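Local coordinates for protein export chaperone SatS (Mycobacterium tuberculosis H37Rv, PDB 6DNM) that acts as a chaperone for the SecA2 protein export pathway, probably by assisting proteins destined for export, at residues 149-154 / 163-168. Sequence-based numbering, arbitrary orientation.
Sequences LGQLVA and GKPTAP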
ATOM      1  N   LEU A 149     -11.026 -10.949  12.872  1.00 13.28           N
ATOM      2  CA  LEU A 149      -9.860 -10.636  12.052  1.00 13.31           C
ATOM      3  C   LEU A 149      -8.803  -9.884  12.856  1.00 12.58           C
ATOM      4  O   LEU A 149      -7.615 -10.213  12.789  1.00 12.80           O
ATOM      5  CB  LEU A 149     -10.273  -9.835  10.822  1.00 14.29           C
ATOM      6  CG  LEU A 149      -9.114  -9.420   9.919  1.00 14.31           C
ATOM      7  CD1 LEU A 149      -8.403 -10.631   9.336  1.00 14.23           C
ATOM      8  CD2 LEU A 149      -9.608  -8.507   8.814  1.00 15.52           C
ATOM      9  N   GLY A 150      -9.211  -8.850  13.600  1.00 13.09           N
ATOM     10  CA  GLY A 150      -8.245  -8.083  14.372  1.00 14.09           C
ATOM     11  C   GLY A 150      -7.524  -8.930  15.400  1.00 13.34           C
ATOM     12  O   GLY A 150      -6.319  -8.777  15.612  1.00 14.12           O
ATOM     13  N   GLN A 151      -8.251  -9.854  16.032  1.00 13.40           N
ATOM     14  CA  GLN A 151      -7.641 -10.782  16.981  1.00 14.61           C
ATOM     15  C   GLN A 151      -6.632 -11.699  16.286  1.00 13.73           C
ATOM     16  O   GLN A 151      -5.526 -11.934  16.793  1.00 14.51           O
ATOM     17  CB  GLN A 151      -8.764 -11.585  17.636  1.00 16.90           C
ATOM     18  CG  GLN A 151      -8.361 -12.727  18.514  1.00 19.53           C
ATOM     19  CD  GLN A 151      -9.565 -13.578  18.881  1.00 21.16           C
ATOM     20  OE1 GLN A 151      -9.782 -14.645  18.301  1.00 20.86           O
ATOM     21  NE2 GLN A 151     -10.365 -13.105  19.841  1.00 22.87           N
ATOM     22  N   LEU A 152      -6.988 -12.215  15.110  1.00 13.98           N
ATOM     23  CA  LEU A 152      -6.090 -13.111  14.384  1.00 14.03           C
ATOM     24  C   LEU A 152      -4.834 -12.381  13.910  1.00 13.63           C
ATOM     25  O   LEU A 152      -3.715 -12.896  14.046  1.00 14.77           O
ATOM     26  CB  LEU A 152      -6.847 -13.738  13.214  1.00 14.66           C
ATOM     27  CG  LEU A 152      -6.152 -14.840  12.412  1.00 16.64           C
ATOM     28  CD1 LEU A 152      -5.497 -15.875  13.315  1.00 19.48           C
ATOM     29  CD2 LEU A 152      -7.156 -15.503  11.479  1.00 17.92           C
ATOM     30  N   VAL A 153      -5.003 -11.183  13.349  1.00 12.31           N
ATOM     31  CA  VAL A 153      -3.864 -10.388  12.906  1.00 13.84           C
ATOM     32  C   VAL A 153      -2.935 -10.087  14.076  1.00 13.04           C
ATOM     33  O   VAL A 153      -1.712 -10.250  13.974  1.00 13.96           O
ATOM     34  CB  VAL A 153      -4.366  -9.106  12.226  1.00 13.82           C
ATOM     35  CG1 VAL A 153      -3.213  -8.122  12.001  1.00 15.11           C
ATOM     36  CG2 VAL A 153      -5.054  -9.459  10.916  1.00 13.27           C
ATOM     37  N   ALA A 154      -3.497  -9.639  15.208  1.00 13.47           N
ATOM     38  CA  ALA A 154      -2.656  -9.307  16.358  1.00 13.89           C
ATOM     39  C   ALA A 154      -1.864 -10.525  16.819  1.00 13.87           C
ATOM     40  O   ALA A 154      -0.679 -10.415  17.161  1.00 15.04           O
ATOM     41  CB  ALA A 154      -3.502  -8.720  17.493  1.00 15.04           C
ATOM     42  N   GLY A 163      -2.306 -16.339  22.973  1.00 26.12           N
ATOM     43  CA  GLY A 163      -3.745 -16.357  22.803  1.00 27.98           C
ATOM     44  C   GLY A 163      -4.140 -16.802  21.410  1.00 29.22           C
ATOM     45  O   GLY A 163      -4.644 -15.999  20.618  1.00 30.54           O
ATOM     46  N   LYS A 164      -3.913 -18.071  21.096  1.00 29.33           N
ATOM     47  CA  LYS A 164      -4.073 -18.530  19.717  1.00 27.73           C
ATOM     48  C   LYS A 164      -5.547 -18.682  19.353  1.00 24.70           C
ATOM     49  O   LYS A 164      -6.264 -19.452  20.005  1.00 25.84           O
ATOM     50  CB  LYS A 164      -3.340 -19.847  19.495  1.00 29.94           C
ATOM     51  CG  LYS A 164      -3.545 -20.424  18.105  1.00 31.84           C
ATOM     52  CD  LYS A 164      -2.891 -21.785  17.959  1.00 33.77           C
ATOM     53  CE  LYS A 164      -2.236 -21.945  16.601  1.00 35.97           C
ATOM     54  NZ  LYS A 164      -1.104 -22.918  16.656  1.00 37.43           N
ATOM     55  N   PRO A 165      -6.031 -17.978  18.337  1.00 21.69           N
ATOM     56  CA  PRO A 165      -7.412 -18.191  17.885  1.00 20.28           C
ATOM     57  C   PRO A 165      -7.585 -19.619  17.399  1.00 20.22           C
ATOM     58  O   PRO A 165      -6.679 -20.201  16.801  1.00 20.26           O
ATOM     59  CB  PRO A 165      -7.554 -17.195  16.727  1.00 21.54           C
ATOM     60  CG  PRO A 165      -6.518 -16.161  16.983  1.00 22.28           C
ATOM     61  CD  PRO A 165      -5.364 -16.894  17.597  1.00 22.44           C
ATOM     62  N   THR A 166      -8.760 -20.180  17.661  1.00 20.98           N
ATOM     63  CA  THR A 166      -9.024 -21.588  17.412  1.00 21.37           C
ATOM     64  C   THR A 166      -9.986 -21.765  16.241  1.00 19.29           C
ATOM     65  O   THR A 166     -10.849 -20.919  15.982  1.00 18.88           O
ATOM     66  CB  THR A 166      -9.594 -22.259  18.668  1.00 24.10           C
ATOM     67  OG1 THR A 166     -10.629 -21.439  19.218  1.00 26.56           O
ATOM     68  CG2 THR A 166      -8.498 -22.418  19.715  1.00 25.77           C
ATOM     69  N   ALA A 167      -9.830 -22.881  15.534  1.00 18.85           N
ATOM     70  CA  ALA A 167     -10.616 -23.151  14.339  1.00 18.63           C
ATOM     71  C   ALA A 167     -12.095 -23.323  14.687  1.00 17.98           C
ATOM     72  O   ALA A 167     -12.439 -23.737  15.800  1.00 19.79           O
ATOM     73  CB  ALA A 167     -10.115 -24.432  13.681  1.00 19.51           C
ATOM     74  N   PRO A 168     -13.002 -23.025  13.742  1.00 16.70           N
ATOM     75  CA  PRO A 168     -12.708 -22.533  12.391  1.00 16.72           C
ATOM     76  C   PRO A 168     -12.445 -21.037  12.339  1.00 15.56           C
ATOM     77  O   PRO A 168     -12.708 -20.302  13.297  1.00 15.78           O
ATOM     78  CB  PRO A 168     -13.979 -22.870  11.614  1.00 19.70           C
ATOM     79  CG  PRO A 168     -15.041 -22.826  12.618  1.00 19.11           C
ATOM     80  CD  PRO A 168     -14.440 -23.306  13.914  1.00 17.91           C
TER
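With CG turned opposite the backbone N in both Gln-151 (chi1 172°) and Leu-152 (chi1 -173°), two successive side chains of one helical turn reach out to the ring of Pro-165. Gln-151 continues in an extended line through CG, so its amide end is brought level with the CB–CG edge of the ring, the two side chains running alongside each other in opposite senses. Its carbonyl oxygen OE1 comes to 3.7 Å from Pro-165 CB and lies almost as near CG of the same ring; this is van der Waals contact of an amide oxygen with ring methylenes. Leu-152 meets the ring through a single branch, its methyl CD1 standing 3.8 Å from Pro-165 CG, and the two apolar side chains cross at a slant. The CB–CG edge of the proline is thus shared between a polar neighbour and an aliphatic one, while the backbones stay apart, with 6.3 Å between the CA atoms of Leu-152 and Pro-165.

The contact is small, burying 140 Å² in all, and about half of that belongs to Pro-165. Both Leu-152 and Pro-165 are buried, whereas Gln-151 lies at the exposed margin. Leu-152 also packs on Phe-108, Pro-112 and Ala-172, and Pro-165 on Tyr-155, which extends the apolar cluster. On the loop, Lys-164 forms a salt bridge with Asp-113 and also touches Tyr-155, while the carbonyl oxygen of Pro-165 is hydrogen-bonded to the hydroxyl of Tyr-169.

Here the connection between helices 148-157 and 170-185 folds back on the first of them, placing a proline against its side: loop-to-helix packing, apolar at Leu-152 and edged by the Gln-151 amide, at the periphery of the helical part of the SatS C-terminal domain.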